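Local coordinates for protein shikimate dehydrogenase (NADP(+)) (Listeria monocytogenes, PDB 3TNL) that probably catalyses the reversible NADPH-linked reduction of 3-dehydroshikimate to shikimate, a step of chorismate and aromatic amino acid biosynthesis, at residues 154-159 with 224-229; 46-51 with 69-74; 63-68 with 301-306. All coordinates share one frame; numbering follows the deposited sequence.

Contact 1. Residues 154-159 with 224-229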
# COMPACT_ATOMS: atom_id res chain seq x y z
N GLY B 154 -16.27 38.41 2.33
CA GLY B 154 -16.47 39.84 2.19
C GLY B 154 -16.14 40.65 3.43
O GLY B 154 -16.44 41.83 3.51
N LYS B 155 -15.46 40.00 4.39
CA LYS B 155 -15.15 40.62 5.66
C LYS B 155 -13.66 40.54 5.96
O LYS B 155 -12.88 40.18 5.10
CB LYS B 155 -15.99 39.97 6.75
CG LYS B 155 -17.49 40.04 6.46
CD LYS B 155 -18.33 39.32 7.45
CE LYS B 155 -19.78 39.31 7.03
NZ LYS B 155 -20.60 38.47 7.97
N LYS B 156 -13.28 40.91 7.17
CA LYS B 156 -11.89 40.97 7.60
C LYS B 156 -11.54 39.89 8.60
O LYS B 156 -12.30 39.65 9.57
CB LYS B 156 -11.61 42.32 8.23
CG LYS B 156 -10.27 42.51 8.76
CD LYS B 156 -10.12 44.01 9.06
CE LYS B 156 -8.77 44.34 9.53
NZ LYS B 156 -8.51 45.84 9.49
N MET B 157 -10.43 39.22 8.37
CA MET B 157 -9.89 38.24 9.29
C MET B 157 -8.57 38.74 9.81
O MET B 157 -7.79 39.31 9.05
CB MET B 157 -9.66 36.88 8.60
CG MET B 157 -8.93 35.84 9.47
SD MET B 157 -8.90 34.16 8.78
CE MET B 157 -7.96 34.46 7.27
N THR B 158 -8.34 38.52 11.10
CA THR B 158 -7.06 38.75 11.75
C THR B 158 -6.57 37.33 12.12
O THR B 158 -7.30 36.57 12.70
CB THR B 158 -7.14 39.64 12.96
OG1 THR B 158 -7.51 40.96 12.52
CG2 THR B 158 -5.81 39.74 13.67
N ILE B 159 -5.35 37.01 11.77
CA ILE B 159 -4.82 35.68 12.00
C ILE B 159 -3.39 35.72 12.51
O ILE B 159 -2.57 36.54 12.06
CB ILE B 159 -4.97 34.83 10.72
CG1 ILE B 159 -4.55 33.38 10.95
CG2 ILE B 159 -4.19 35.45 9.54
CD1 ILE B 159 -4.85 32.46 9.76
N ILE B 224 -8.30 43.33 15.34
CA ILE B 224 -9.36 42.49 15.90
C ILE B 224 -10.71 43.22 15.97
O ILE B 224 -11.75 42.65 15.64
CB ILE B 224 -8.99 41.92 17.25
CG1 ILE B 224 -7.81 40.97 17.16
CG2 ILE B 224 -10.16 41.15 17.84
CD1 ILE B 224 -7.26 40.50 18.51
N ALA B 225 -10.69 44.48 16.39
CA ALA B 225 -11.89 45.27 16.50
C ALA B 225 -12.66 45.37 15.19
O ALA B 225 -13.89 45.48 15.20
CB ALA B 225 -11.53 46.69 17.00
N GLU B 226 -11.91 45.35 14.08
CA GLU B 226 -12.47 45.47 12.73
C GLU B 226 -12.76 44.14 12.02
O GLU B 226 -13.29 44.15 10.91
CB GLU B 226 -11.48 46.29 11.89
CG GLU B 226 -11.31 47.69 12.43
CD GLU B 226 -10.23 48.52 11.74
OE1 GLU B 226 -9.43 47.98 10.94
OE2 GLU B 226 -10.19 49.73 12.06
N SER B 227 -12.44 43.02 12.68
CA SER B 227 -12.57 41.70 12.09
C SER B 227 -13.78 40.93 12.50
O SER B 227 -14.26 41.04 13.63
CB SER B 227 -11.38 40.86 12.50
OG SER B 227 -10.19 41.44 12.06
N VAL B 228 -14.28 40.14 11.55
CA VAL B 228 -15.38 39.23 11.84
C VAL B 228 -14.85 37.99 12.63
O VAL B 228 -15.58 37.39 13.45
CB VAL B 228 -16.09 38.77 10.52
CG1 VAL B 228 -15.21 37.92 9.64
CG2 VAL B 228 -17.37 38.06 10.88
N ILE B 229 -13.56 37.70 12.44
CA ILE B 229 -12.95 36.52 13.03
C ILE B 229 -11.49 36.80 13.35
O ILE B 229 -10.78 37.51 12.61
CB ILE B 229 -13.07 35.33 12.04
CG1 ILE B 229 -12.65 34.01 12.71
CG2 ILE B 229 -12.34 35.60 10.73
CD1 ILE B 229 -13.01 32.78 11.86
O HOH W 1 -14.87 42.60 9.14

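Contact 2. Residues 46-51 with 69-74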
# COMPACT_ATOMS: atom_id res chain seq x y z
N PRO B 46 7.80 12.70 11.00
CA PRO B 46 7.18 11.50 11.57
C PRO B 46 5.72 11.45 11.16
O PRO B 46 5.17 12.47 10.74
CB PRO B 46 7.34 11.72 13.09
CG PRO B 46 7.30 13.17 13.25
CD PRO B 46 8.00 13.74 12.03
N ILE B 47 5.09 10.29 11.28
CA ILE B 47 3.71 10.19 10.80
C ILE B 47 2.89 9.03 11.35
O ILE B 47 1.68 9.06 11.22
CB ILE B 47 3.71 10.08 9.22
CG1 ILE B 47 2.33 10.41 8.63
CG2 ILE B 47 4.20 8.72 8.76
CD1 ILE B 47 1.86 11.80 8.96
N ARG B 48 3.51 8.01 11.95
CA ARG B 48 2.77 6.82 12.35
C ARG B 48 1.68 6.97 13.41
O ARG B 48 0.81 6.09 13.55
CB ARG B 48 3.72 5.64 12.61
CG ARG B 48 4.43 5.18 11.32
CD ARG B 48 4.82 3.73 11.38
NE ARG B 48 5.39 3.27 10.11
CZ ARG B 48 4.69 2.97 9.02
NH1 ARG B 48 3.37 3.12 8.98
NH2 ARG B 48 5.32 2.56 7.94
N HIS B 49 1.68 8.11 14.12
CA HIS B 49 0.60 8.37 15.09
C HIS B 49 -0.58 9.11 14.46
O HIS B 49 -1.54 9.44 15.15
CB HIS B 49 1.12 9.16 16.29
CG HIS B 49 2.13 8.41 17.11
ND1 HIS B 49 1.77 7.53 18.10
CD2 HIS B 49 3.48 8.39 17.05
CE1 HIS B 49 2.86 7.00 18.63
NE2 HIS B 49 3.91 7.51 18.01
N SER B 50 -0.53 9.35 13.15
CA SER B 50 -1.62 10.06 12.46
C SER B 50 -2.95 9.35 12.63
O SER B 50 -3.00 8.13 12.60
CB SER B 50 -1.32 10.15 10.96
OG SER B 50 -2.39 10.77 10.23
N LEU B 51 -4.03 10.13 12.72
CA LEU B 51 -5.36 9.57 12.75
C LEU B 51 -6.00 9.60 11.34
O LEU B 51 -7.12 9.14 11.16
CB LEU B 51 -6.26 10.30 13.77
CG LEU B 51 -5.85 10.17 15.25
CD1 LEU B 51 -6.86 10.92 16.13
CD2 LEU B 51 -5.73 8.73 15.72
N TYR B 69 -6.03 2.85 3.36
CA TYR B 69 -5.16 4.01 3.50
C TYR B 69 -4.05 3.63 4.48
O TYR B 69 -4.29 3.17 5.59
CB TYR B 69 -5.99 5.16 4.04
CG TYR B 69 -5.37 6.52 4.17
CD1 TYR B 69 -4.42 6.79 5.16
CD2 TYR B 69 -5.76 7.56 3.36
CE1 TYR B 69 -3.91 8.05 5.34
CE2 TYR B 69 -5.21 8.85 3.50
CZ TYR B 69 -4.31 9.08 4.51
OH TYR B 69 -3.79 10.36 4.68
N LEU B 70 -2.82 3.83 4.04
CA LEU B 70 -1.63 3.52 4.83
C LEU B 70 -0.64 4.68 4.83
O LEU B 70 -0.55 5.44 3.87
CB LEU B 70 -0.87 2.31 4.28
CG LEU B 70 -1.61 0.97 4.26
CD1 LEU B 70 -0.74 -0.07 3.52
CD2 LEU B 70 -1.92 0.52 5.70
N ALA B 71 0.11 4.79 5.93
CA ALA B 71 1.15 5.79 6.09
C ALA B 71 2.50 5.14 5.87
O ALA B 71 2.73 3.97 6.15
CB ALA B 71 1.10 6.40 7.51
N PHE B 72 3.41 5.95 5.32
CA PHE B 72 4.84 5.59 5.08
C PHE B 72 5.74 6.72 5.57
O PHE B 72 5.46 7.89 5.31
CB PHE B 72 5.09 5.28 3.58
CG PHE B 72 4.15 4.24 3.04
CD1 PHE B 72 4.41 2.90 3.23
CD2 PHE B 72 3.00 4.60 2.39
CE1 PHE B 72 3.52 1.93 2.79
CE2 PHE B 72 2.08 3.64 1.98
CZ PHE B 72 2.35 2.29 2.16
N GLU B 73 6.84 6.37 6.25
CA GLU B 73 7.83 7.35 6.76
C GLU B 73 8.70 7.77 5.64
O GLU B 73 9.62 7.06 5.27
CB GLU B 73 8.65 6.73 7.89
CG GLU B 73 7.77 6.44 9.07
CD GLU B 73 8.45 5.77 10.23
OE1 GLU B 73 9.23 4.81 10.01
OE2 GLU B 73 8.17 6.17 11.38
N VAL B 74 8.40 8.93 5.11
CA VAL B 74 9.06 9.46 3.94
C VAL B 74 9.47 10.88 4.16
O VAL B 74 8.67 11.74 4.49
CB VAL B 74 8.08 9.39 2.73
CG1 VAL B 74 8.68 10.03 1.48
CG2 VAL B 74 7.68 7.93 2.47
O HOH W 2 6.42 8.06 12.37
O HOH W 3 2.95 1.31 6.16

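Contact 3. Residues 63-68 with 301-306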
# COMPACT_ATOMS: atom_id res chain seq x y z
N LEU B 63 -18.75 3.06 3.49
CA LEU B 63 -19.33 3.20 2.15
C LEU B 63 -19.14 1.94 1.28
O LEU B 63 -19.63 1.90 0.16
CB LEU B 63 -18.73 4.40 1.41
CG LEU B 63 -18.99 5.80 1.99
CD1 LEU B 63 -18.56 6.86 1.00
CD2 LEU B 63 -20.43 5.98 2.34
N GLY B 64 -18.40 0.96 1.80
CA GLY B 64 -18.13 -0.27 1.04
C GLY B 64 -17.22 -0.07 -0.16
O GLY B 64 -17.35 -0.77 -1.16
N LEU B 65 -16.30 0.89 -0.06
CA LEU B 65 -15.38 1.17 -1.13
C LEU B 65 -14.13 0.31 -0.90
O LEU B 65 -13.67 0.18 0.24
CB LEU B 65 -15.00 2.65 -1.17
CG LEU B 65 -16.17 3.64 -1.20
CD1 LEU B 65 -15.62 5.06 -1.39
CD2 LEU B 65 -17.19 3.29 -2.27
N ASP B 66 -13.58 -0.23 -1.98
CA ASP B 66 -12.47 -1.17 -1.85
C ASP B 66 -11.11 -0.50 -1.92
O ASP B 66 -10.34 -0.67 -2.88
CB ASP B 66 -12.62 -2.27 -2.88
CG ASP B 66 -11.86 -3.53 -2.50
OD1 ASP B 66 -11.87 -4.45 -3.35
OD2 ASP B 66 -11.28 -3.60 -1.37
N TYR B 67 -10.84 0.31 -0.89
CA TYR B 67 -9.59 1.00 -0.71
C TYR B 67 -9.15 0.86 0.73
O TYR B 67 -9.95 0.59 1.64
CB TYR B 67 -9.73 2.51 -0.99
CG TYR B 67 -9.75 2.96 -2.44
CD1 TYR B 67 -8.57 3.09 -3.17
CD2 TYR B 67 -10.94 3.34 -3.04
CE1 TYR B 67 -8.58 3.53 -4.48
CE2 TYR B 67 -10.95 3.80 -4.36
CZ TYR B 67 -9.77 3.89 -5.06
OH TYR B 67 -9.78 4.34 -6.37
N VAL B 68 -7.85 1.04 0.92
CA VAL B 68 -7.24 1.08 2.24
C VAL B 68 -6.28 2.25 2.20
O VAL B 68 -5.79 2.61 1.12
CB VAL B 68 -6.51 -0.23 2.60
CG1 VAL B 68 -7.51 -1.35 2.86
CG2 VAL B 68 -5.54 -0.62 1.51
N THR B 301 -12.09 9.31 -4.61
CA THR B 301 -13.20 8.34 -4.82
C THR B 301 -14.40 8.81 -5.59
O THR B 301 -15.19 7.99 -6.06
CB THR B 301 -13.74 7.83 -3.45
OG1 THR B 301 -14.52 8.87 -2.82
CG2 THR B 301 -12.60 7.34 -2.52
N HIS B 302 -14.58 10.12 -5.68
CA HIS B 302 -15.73 10.72 -6.33
C HIS B 302 -17.01 10.28 -5.67
O HIS B 302 -18.07 10.16 -6.32
CB HIS B 302 -15.67 10.58 -7.86
CG HIS B 302 -14.60 11.43 -8.45
ND1 HIS B 302 -14.76 12.79 -8.61
CD2 HIS B 302 -13.32 11.16 -8.77
CE1 HIS B 302 -13.63 13.30 -9.05
NE2 HIS B 302 -12.74 12.33 -9.17
N LYS B 303 -16.89 10.07 -4.36
CA LYS B 303 -18.02 9.84 -3.50
C LYS B 303 -17.84 10.77 -2.30
O LYS B 303 -16.75 11.14 -1.94
CB LYS B 303 -18.17 8.40 -3.12
CG LYS B 303 -18.39 7.55 -4.37
CD LYS B 303 -19.07 6.27 -4.10
CE LYS B 303 -19.23 5.46 -5.38
NZ LYS B 303 -20.09 4.28 -5.24
N GLU B 304 -18.96 11.17 -1.72
CA GLU B 304 -18.96 12.06 -0.58
C GLU B 304 -18.64 11.32 0.71
O GLU B 304 -19.28 10.30 1.01
CB GLU B 304 -20.37 12.68 -0.47
CG GLU B 304 -20.54 13.70 0.62
CD GLU B 304 -21.90 14.40 0.57
OE1 GLU B 304 -22.80 13.94 -0.17
OE2 GLU B 304 -22.05 15.40 1.29
N MET B 305 -17.69 11.83 1.50
CA MET B 305 -17.36 11.23 2.81
C MET B 305 -18.47 11.51 3.81
O MET B 305 -18.96 12.62 3.84
CB MET B 305 -16.05 11.83 3.39
CG MET B 305 -15.79 11.46 4.88
SD MET B 305 -14.32 12.22 5.68
CE MET B 305 -13.22 11.45 4.73
N PRO B 306 -18.83 10.52 4.64
CA PRO B 306 -19.88 10.72 5.68
C PRO B 306 -19.24 11.36 6.93
O PRO B 306 -18.87 10.65 7.87
CB PRO B 306 -20.37 9.30 5.95
CG PRO B 306 -19.19 8.45 5.66
CD PRO B 306 -18.42 9.11 4.55

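Contact 1. Residues 154-159 with 224-229
The side chain of Lys156 lies over the backbone and CB of Glu226. Its CD sits 3.7 Å from the carbonyl oxygen of Glu226. CG is anti to the backbone N (chi1 177°) and the chain beyond it is extended, which carries NZ to the carboxylate. There NZ meets Glu226 OE1 at 2.7 Å, nearly along its C-O axis, in a salt bridge. Glu223 gives the same ammonium a second carboxylate, and Lys222 pairs with Glu226 OE1 in turn. The charges thus form a small network along the end of helix 217-226. A water accepts from Lys156 N and donates to Glu226 O, so it links the backbones of the two residues.

The hydroxyl of Thr158 donates to Ser227 OG over 2.8 Å. Ser227 OG is also bonded to the carbonyl of Glu223, so two hydrogen bonds grip this buried hydroxyl. The backbones pair as well. Val228 N bonds Lys156 O at 2.8 Å. Thr158 N bonds Ile229 O at 3.0 Å. Met157 and Ile229 form a parallel bridge. In the Met157 conformer described, one of two, the two side chains lie side by side and point the same way, with Met157 CG 3.6 Å from Ile229 CG2. Lys155 CB packs on Val228 CG1 at 3.6 Å, the two side chains crossing at about a right angle.

Helix 164-175 packs on the Met157 face. Adjacent parallel strands 156-160 and 229-232, the latter entered from helix 217-226, are characteristic of the Rossmann-fold NAD(P)-binding domain.

Contact 2. Residues 46-51 with 69-74
Arg48 runs from CG to its guanidinium along Glu73 and Ala71. CG is anti to the carbonyl carbon (chi1 -66°), and the chain is extended from CG to NE, carrying the guanidinium to Ala71 O. Arg48 CG passes 3.9 Å from Glu73 OE2, and CD stays near the same oxygen. Arg48 NE lies 4.1 Å from Glu73 OE1, too far for a salt bridge. The side chains cross at about a right angle, and the guanidinium and carboxylate planes are 45° apart. Arg48 NH1 makes a weak hydrogen bond to Ala71 O at 3.0 Å, with 131° at the hydrogen. The stronger partner of NH1 is Gly35 O of the second subunit. NH2 donates to a water that donates to Ala71 O. A second water accepts from Ile47 N and donates to Glu73 OE2. Ile47 CG2 packs 4.1 Å from Ala71 CB.

Ile47 to Ser50 form a type I turn, and Ser50 OG bonds Ser52 N at the start of helix 52-63. Ser50 and Leu51 belong to the shikimate-binding site. The loop holding this turn links strand 38-44 to helix 52-63, while strand 67-73 runs beside 38-44, outermost in the mixed sheet within this chain.

Contact 3. Residues 63-68 with 301-306
Leu65 CD1 packs against Thr301, 3.9 Å from CB and also close to CG2. This apolar surface contact joins the helix-to-strand loop of the substrate-binding domain to the loop between the two C-terminal helices. No hydrogen bond crosses it. The side chains of Leu65 and Thr301 cross at about a right angle. The other methyl, Leu65 CD2, meets Lys303 CD at 4.0 Å, so the leucine fork touches both residues. The lysine uses its aliphatic part here, with its chain extended beyond CG.

Leu63 is the second anchor. Its CD1 comes 3.5 Å from the carbonyl oxygen of Glu304 and 4.2 Å from Pro306 CD. The same methyl is 4.4 Å from Lys303 CB and so touches Lys303, Glu304 and Pro306. Tyr67 completes the first shell loosely. In the conformer described, one of two, its CE2 lies 4.3 Å from Thr301 CG2, and the methyl approaches the ring obliquely.

The backbone around these side chains is shaped by turns. Helix 52-63 ends in a Schellman motif at Gly64, whose positive phi redirects the chain. Leu63 and Leu65 stand on either side of that glycine in sequence, and both point toward the other loop. Tyr67 then begins strand 67-73. On the partner loop, His302 takes positive phi just after helix 286-301, and Pro306 is the N-cap of helix 307-313.

Further out, Phe297 of helix 286-301 packs on Leu63, Leu65 and Met305, and Phe60 of helix 52-63 touches Thr301. The carbonyl of Phe297 also bonds the Thr301 hydroxyl. Thr301 OG1, between the backbone N and the carbonyl carbon (chi1 74°), accepts from Lys303 N at 3.1 Å, an ST turn.

How the contacts relate
Contacts 2 and 3 share strand 67-73, and their segments adjoin in sequence; their centres are about 20 Å apart. Contact 3 uses the start of that strand and brings the C-terminal region back to the substrate-binding domain. Contact 2 uses the rest and leads to the shikimate site, with the Ile47 side chain about 5 Å from that of Ser97 and about 9 Å from that of Lys101, the inferred proton acceptor. Contact 1 lies across the chain's centre in the nucleotide-binding domain, about 22 Å from either at the nearest atoms. Its Ile229 side chain is about 13 Å from the bound NAD, and the Ile47 side chain is about 11 Å from it.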